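Local coordinates for transcriptional regulator (Corynebacterium diphtheriae, PDB 3LMM), which is of unknown function but is probably a multidomain transcriptional regulator with Schlafen AlbA_2-like and helix-turn-helix-like regions, at residues L268-N282 against V293-L306. Sequence-based numbering, arbitrary orientation.
Sequences LDYLEQALNVVNKNN and VPEIPRLAVREAML
Met-305, a selenomethionine, points from helix 298-306 at Leu-271 and Leu-275 of helix 268-278, in a near-antiparallel helix pair linked by a beta hairpin, probably part of a HATPase_c_4-like (GHKL-type) fold. The axes of these short helical segments approach to 11.2 Å, their N-to-C directions 151° apart. Bends at chi2 and chi3 carry the selenomethionine CE between the leucines: it meets Leu-275 CD2 tip to tip at 3.4 Å, whereas the Leu-271 and Met-305 side chains cross at about a right angle, CB of Leu-271 lying against CE. Leu-275 CD2 also reaches Val-301 CG1 (3.6 Å). Both leucines further touch Leu-242 of strand 240-245, which places this apolar seam against the six-stranded mixed sheet. At the other end, Leu-268 CD2 meets Leu-306 CD2 at 3.7 Å, the two side chains again roughly perpendicular.

Toward the hairpin, a bend at chi2 (-83°) folds Arg-298 back, and its guanidinium lies between Pro-294 CB on one face and Asn-276 OD1 on the opposite one. Asn-279 O sits at its edge. Glu-295 bonds through OE1 to Ser-329, while OE2 forms a salt bridge with NZ of the poorly ordered Lys-280, which has a second to Glu-326. At the hairpin base Asn-282 and Val-293 form an antiparallel hydrogen-bonded pair: Asn-282 N to Val-293 O is weak, but Val-293 N donates to Asn-282 O at 2.7 Å with an N-H...O angle of 166°.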
loop_
_atom_site.group_PDB
_atom_site.type_symbol
_atom_site.label_atom_id
_atom_site.label_comp_id
_atom_site.label_asym_id
_atom_site.label_seq_id
_atom_site.Cartn_x
_atom_site.Cartn_y
_atom_site.Cartn_z
ATOM N N LEU A 268 -13.673 16.003 -4.765
ATOM C CA LEU A 268 -12.298 15.616 -5.086
ATOM C C LEU A 268 -11.972 16.065 -6.509
ATOM O O LEU A 268 -10.964 16.731 -6.750
ATOM C CB LEU A 268 -12.117 14.105 -5.003
ATOM C CG LEU A 268 -10.766 13.650 -5.553
ATOM C CD1 LEU A 268 -9.704 13.647 -4.453
ATOM C CD2 LEU A 268 -10.927 12.251 -6.135
ATOM N N ASP A 269 -12.840 15.689 -7.444
ATOM C CA ASP A 269 -12.646 16.065 -8.824
ATOM C C ASP A 269 -12.492 17.579 -8.957
ATOM O O ASP A 269 -11.536 18.061 -9.560
ATOM C CB ASP A 269 -13.821 15.596 -9.678
ATOM C CG ASP A 269 -13.692 16.044 -11.118
ATOM O OD1 ASP A 269 -12.665 15.683 -11.746
ATOM O OD2 ASP A 269 -14.606 16.745 -11.617
ATOM N N TYR A 270 -13.432 18.323 -8.389
ATOM C CA TYR A 270 -13.403 19.771 -8.471
ATOM C C TYR A 270 -12.047 20.322 -8.050
ATOM O O TYR A 270 -11.542 21.255 -8.667
ATOM C CB TYR A 270 -14.498 20.360 -7.591
ATOM C CG TYR A 270 -14.806 21.813 -7.867
ATOM C CD1 TYR A 270 -15.509 22.198 -9.007
ATOM C CD2 TYR A 270 -14.414 22.806 -6.973
ATOM C CE1 TYR A 270 -15.817 23.540 -9.246
ATOM C CE2 TYR A 270 -14.715 24.146 -7.204
ATOM C CZ TYR A 270 -15.416 24.505 -8.339
ATOM O OH TYR A 270 -15.711 25.832 -8.552
ATOM N N LEU A 271 -11.453 19.750 -7.006
ATOM C CA LEU A 271 -10.147 20.209 -6.542
ATOM C C LEU A 271 -9.058 19.803 -7.541
ATOM O O LEU A 271 -8.223 20.623 -7.924
ATOM C CB LEU A 271 -9.845 19.618 -5.167
ATOM C CG LEU A 271 -9.444 20.648 -4.113
ATOM C CD1 LEU A 271 -8.176 21.328 -4.545
ATOM C CD2 LEU A 271 -10.568 21.666 -3.931
ATOM N N GLU A 272 -9.076 18.536 -7.956
ATOM C CA GLU A 272 -8.112 18.028 -8.930
ATOM C C GLU A 272 -8.124 18.885 -10.195
ATOM O O GLU A 272 -7.076 19.243 -10.723
ATOM C CB GLU A 272 -8.439 16.578 -9.302
ATOM C CG GLU A 272 -8.163 15.557 -8.204
ATOM C CD GLU A 272 -8.431 14.120 -8.645
ATOM O OE1 GLU A 272 -9.568 13.829 -9.084
ATOM O OE2 GLU A 272 -7.509 13.277 -8.547
ATOM N N GLN A 273 -9.322 19.198 -10.678
ATOM C CA GLN A 273 -9.498 20.015 -11.869
ATOM C C GLN A 273 -8.748 21.325 -11.748
ATOM O O GLN A 273 -7.856 21.624 -12.543
ATOM C CB GLN A 273 -10.973 20.345 -12.072
ATOM C CG GLN A 273 -11.845 19.200 -12.510
ATOM C CD GLN A 273 -11.578 18.819 -13.940
ATOM O OE1 GLN A 273 -10.953 17.795 -14.218
ATOM N NE2 GLN A 273 -12.044 19.652 -14.866
ATOM N N ALA A 274 -9.141 22.110 -10.750
ATOM C CA ALA A 274 -8.546 23.416 -10.494
ATOM C C ALA A 274 -7.073 23.301 -10.155
ATOM O O ALA A 274 -6.295 24.205 -10.435
ATOM C CB ALA A 274 -9.290 24.110 -9.355
ATOM N N LEU A 275 -6.688 22.182 -9.561
ATOM C CA LEU A 275 -5.303 21.984 -9.193
ATOM C C LEU A 275 -4.443 21.788 -10.438
ATOM O O LEU A 275 -3.288 22.202 -10.474
ATOM C CB LEU A 275 -5.194 20.783 -8.260
ATOM C CG LEU A 275 -4.073 20.860 -7.234
ATOM C CD1 LEU A 275 -3.941 22.263 -6.677
ATOM C CD2 LEU A 275 -4.370 19.875 -6.142
ATOM N N ASN A 276 -5.030 21.171 -11.458
ATOM C CA ASN A 276 -4.347 20.907 -12.722
ATOM C C ASN A 276 -3.948 22.226 -13.384
ATOM O O ASN A 276 -2.999 22.288 -14.160
ATOM C CB ASN A 276 -5.279 20.117 -13.657
ATOM C CG ASN A 276 -4.526 19.371 -14.757
ATOM O OD1 ASN A 276 -3.789 18.422 -14.479
ATOM N ND2 ASN A 276 -4.714 19.792 -16.011
ATOM N N VAL A 277 -4.678 23.284 -13.067
ATOM C CA VAL A 277 -4.407 24.592 -13.645
ATOM C C VAL A 277 -3.356 25.366 -12.874
ATOM O O VAL A 277 -2.546 26.089 -13.448
ATOM C CB VAL A 277 -5.674 25.454 -13.660
ATOM C CG1 VAL A 277 -5.353 26.854 -14.185
ATOM C CG2 VAL A 277 -6.742 24.776 -14.498
ATOM N N VAL A 278 -3.403 25.231 -11.560
ATOM C CA VAL A 278 -2.481 25.924 -10.691
ATOM C C VAL A 278 -1.102 25.336 -10.892
ATOM O O VAL A 278 -0.098 26.042 -10.801
ATOM C CB VAL A 278 -2.920 25.754 -9.242
ATOM C CG1 VAL A 278 -2.019 26.535 -8.325
ATOM C CG2 VAL A 278 -4.358 26.213 -9.103
ATOM N N ASN A 279 -1.067 24.036 -11.166
ATOM C CA ASN A 279 0.186 23.343 -11.403
ATOM C C ASN A 279 0.727 23.744 -12.771
ATOM O O ASN A 279 0.894 22.915 -13.662
ATOM C CB ASN A 279 -0.022 21.844 -11.364
ATOM C CG ASN A 279 1.250 21.110 -11.077
ATOM O OD1 ASN A 279 1.275 19.889 -10.993
ATOM N ND2 ASN A 279 2.325 21.857 -10.913
ATOM N N LYS A 280 0.992 25.041 -12.896
ATOM C CA LYS A 280 1.498 25.696 -14.099
ATOM C C LYS A 280 2.079 24.822 -15.206
ATOM O O LYS A 280 1.595 24.888 -16.339
ATOM C CB LYS A 280 2.519 26.757 -13.704
ATOM C CG LYS A 280 1.967 27.796 -12.751
ATOM C CD LYS A 280 3.086 28.662 -12.204
ATOM C CE LYS A 280 2.668 29.325 -10.904
ATOM N NZ LYS A 280 2.272 28.304 -9.884
ATOM N N ASN A 281 3.114 24.034 -14.914
ATOM C CA ASN A 281 3.721 23.172 -15.939
ATOM C C ASN A 281 4.552 23.907 -17.010
ATOM O O ASN A 281 4.009 24.441 -17.977
ATOM C CB ASN A 281 2.616 22.321 -16.585
ATOM C CG ASN A 281 2.930 21.913 -18.012
ATOM O OD1 ASN A 281 4.056 21.542 -18.330
ATOM N ND2 ASN A 281 1.920 21.958 -18.875
ATOM N N ASN A 282 5.873 23.902 -16.834
ATOM C CA ASN A 282 6.775 24.575 -17.757
ATOM C C ASN A 282 7.544 23.629 -18.686
ATOM O O ASN A 282 7.602 22.422 -18.468
ATOM C CB ASN A 282 7.756 25.444 -16.974
ATOM C CG ASN A 282 8.236 24.774 -15.713
ATOM O OD1 ASN A 282 8.590 23.606 -15.729
ATOM N ND2 ASN A 282 8.241 25.513 -14.605
ATOM N N VAL A 293 6.774 19.814 -18.613
ATOM C CA VAL A 293 6.848 19.161 -17.298
ATOM C C VAL A 293 6.205 20.014 -16.191
ATOM O O VAL A 293 6.655 21.131 -15.928
ATOM C CB VAL A 293 8.317 18.934 -16.903
ATOM C CG1 VAL A 293 8.393 18.305 -15.540
ATOM C CG2 VAL A 293 9.012 18.100 -17.945
ATOM N N PRO A 294 5.160 19.492 -15.513
ATOM C CA PRO A 294 4.527 20.291 -14.447
ATOM C C PRO A 294 5.431 20.624 -13.239
ATOM O O PRO A 294 6.391 19.909 -12.952
ATOM C CB PRO A 294 3.296 19.460 -14.070
ATOM C CG PRO A 294 3.704 18.061 -14.397
ATOM C CD PRO A 294 4.474 18.199 -15.693
ATOM N N GLU A 295 5.118 21.724 -12.554
ATOM C CA GLU A 295 5.876 22.172 -11.389
ATOM C C GLU A 295 6.078 21.038 -10.416
ATOM O O GLU A 295 7.066 20.996 -9.695
ATOM C CB GLU A 295 5.152 23.289 -10.660
ATOM C CG GLU A 295 4.754 24.466 -11.502
ATOM C CD GLU A 295 5.122 25.755 -10.824
ATOM O OE1 GLU A 295 6.346 26.018 -10.732
ATOM O OE2 GLU A 295 4.205 26.483 -10.369
ATOM N N ILE A 296 5.095 20.156 -10.331
ATOM C CA ILE A 296 5.235 18.979 -9.485
ATOM C C ILE A 296 4.505 17.834 -10.164
ATOM O O ILE A 296 3.381 17.991 -10.640
ATOM C CB ILE A 296 4.727 19.188 -8.025
ATOM C CG1 ILE A 296 3.236 19.428 -7.982
ATOM C CG2 ILE A 296 5.450 20.358 -7.389
ATOM C CD1 ILE A 296 2.752 19.669 -6.551
ATOM N N PRO A 297 5.155 16.669 -10.248
ATOM C CA PRO A 297 4.555 15.497 -10.890
ATOM C C PRO A 297 3.107 15.226 -10.529
ATOM O O PRO A 297 2.780 14.984 -9.374
ATOM C CB PRO A 297 5.489 14.365 -10.485
ATOM C CG PRO A 297 6.160 14.881 -9.223
ATOM C CD PRO A 297 6.409 16.316 -9.563
ATOM N N ARG A 298 2.249 15.262 -11.541
ATOM C CA ARG A 298 0.823 15.022 -11.364
ATOM C C ARG A 298 0.520 13.906 -10.353
ATOM O O ARG A 298 -0.266 14.093 -9.416
ATOM C CB ARG A 298 0.199 14.695 -12.720
ATOM C CG ARG A 298 0.255 15.863 -13.684
ATOM C CD ARG A 298 -0.898 16.801 -13.437
ATOM N NE ARG A 298 -0.589 18.191 -13.772
ATOM C CZ ARG A 298 -0.384 18.645 -15.004
ATOM N NH1 ARG A 298 -0.110 19.932 -15.194
ATOM N NH2 ARG A 298 -0.446 17.814 -16.038
ATOM N N LEU A 299 1.154 12.753 -10.541
ATOM C CA LEU A 299 0.966 11.613 -9.654
ATOM C C LEU A 299 1.154 12.009 -8.200
ATOM O O LEU A 299 0.301 11.740 -7.351
ATOM C CB LEU A 299 1.976 10.530 -9.985
ATOM C CG LEU A 299 1.828 9.308 -9.095
ATOM C CD1 LEU A 299 0.623 8.490 -9.563
ATOM C CD2 LEU A 299 3.097 8.484 -9.162
ATOM N N ALA A 300 2.294 12.631 -7.918
ATOM C CA ALA A 300 2.601 13.063 -6.568
ATOM C C ALA A 300 1.431 13.858 -5.982
ATOM O O ALA A 300 1.025 13.619 -4.848
ATOM C CB ALA A 300 3.866 13.900 -6.574
ATOM N N VAL A 301 0.876 14.786 -6.760
ATOM C CA VAL A 301 -0.247 15.600 -6.290
ATOM C C VAL A 301 -1.496 14.773 -5.998
ATOM O O VAL A 301 -2.005 14.777 -4.882
ATOM C CB VAL A 301 -0.628 16.687 -7.310
ATOM C CG1 VAL A 301 -1.744 17.551 -6.752
ATOM C CG2 VAL A 301 0.577 17.530 -7.632
ATOM N N ARG A 302 -2.000 14.073 -7.005
ATOM C CA ARG A 302 -3.183 13.261 -6.813
ATOM C C ARG A 302 -2.960 12.241 -5.691
ATOM O O ARG A 302 -3.872 11.934 -4.924
ATOM C CB ARG A 302 -3.546 12.566 -8.126
ATOM C CG ARG A 302 -4.817 11.744 -8.095
ATOM C CD ARG A 302 -5.145 11.218 -9.485
ATOM N NE ARG A 302 -3.999 10.547 -10.113
ATOM C CZ ARG A 302 -3.136 11.130 -10.950
ATOM N NH1 ARG A 302 -3.280 12.413 -11.273
ATOM N NH2 ARG A 302 -2.128 10.432 -11.474
ATOM N N GLU A 303 -1.744 11.728 -5.568
ATOM C CA GLU A 303 -1.487 10.749 -4.521
ATOM C C GLU A 303 -1.693 11.392 -3.155
ATOM O O GLU A 303 -2.333 10.808 -2.285
ATOM C CB GLU A 303 -0.069 10.189 -4.644
ATOM C CG GLU A 303 0.107 8.802 -4.015
ATOM C CD GLU A 303 -0.625 7.679 -4.770
ATOM O OE1 GLU A 303 -0.339 7.473 -5.975
ATOM O OE2 GLU A 303 -1.477 6.989 -4.156
ATOM N N ALA A 304 -1.160 12.602 -2.986
ATOM C CA ALA A 304 -1.279 13.362 -1.735
ATOM C C ALA A 304 -2.736 13.711 -1.442
ATOM O O ALA A 304 -3.152 13.755 -0.288
ATOM C CB ALA A 304 -0.454 14.644 -1.831
HETATM N N MSE A 305 -3.489 13.952 -2.512
HETATM C CA MSE A 305 -4.900 14.308 -2.439
HETATM C C MSE A 305 -5.742 13.145 -1.956
HETATM O O MSE A 305 -6.416 13.233 -0.933
HETATM C CB MSE A 305 -5.412 14.725 -3.812
HETATM C CG MSE A 305 -4.832 16.022 -4.339
HETATM SE SE MSE A 305 -5.567 17.600 -3.486
HETATM C CE MSE A 305 -6.907 18.051 -4.823
ATOM N N LEU A 306 -5.721 12.057 -2.712
ATOM C CA LEU A 306 -6.487 10.889 -2.330
ATOM C C LEU A 306 -6.104 10.452 -0.931
ATOM O O LEU A 306 -6.946 10.025 -0.151
ATOM C CB LEU A 306 -6.229 9.744 -3.298
ATOM C CG LEU A 306 -6.707 10.035 -4.700
ATOM C CD1 LEU A 306 -6.244 8.947 -5.625
ATOM C CD2 LEU A 306 -8.224 10.160 -4.712
#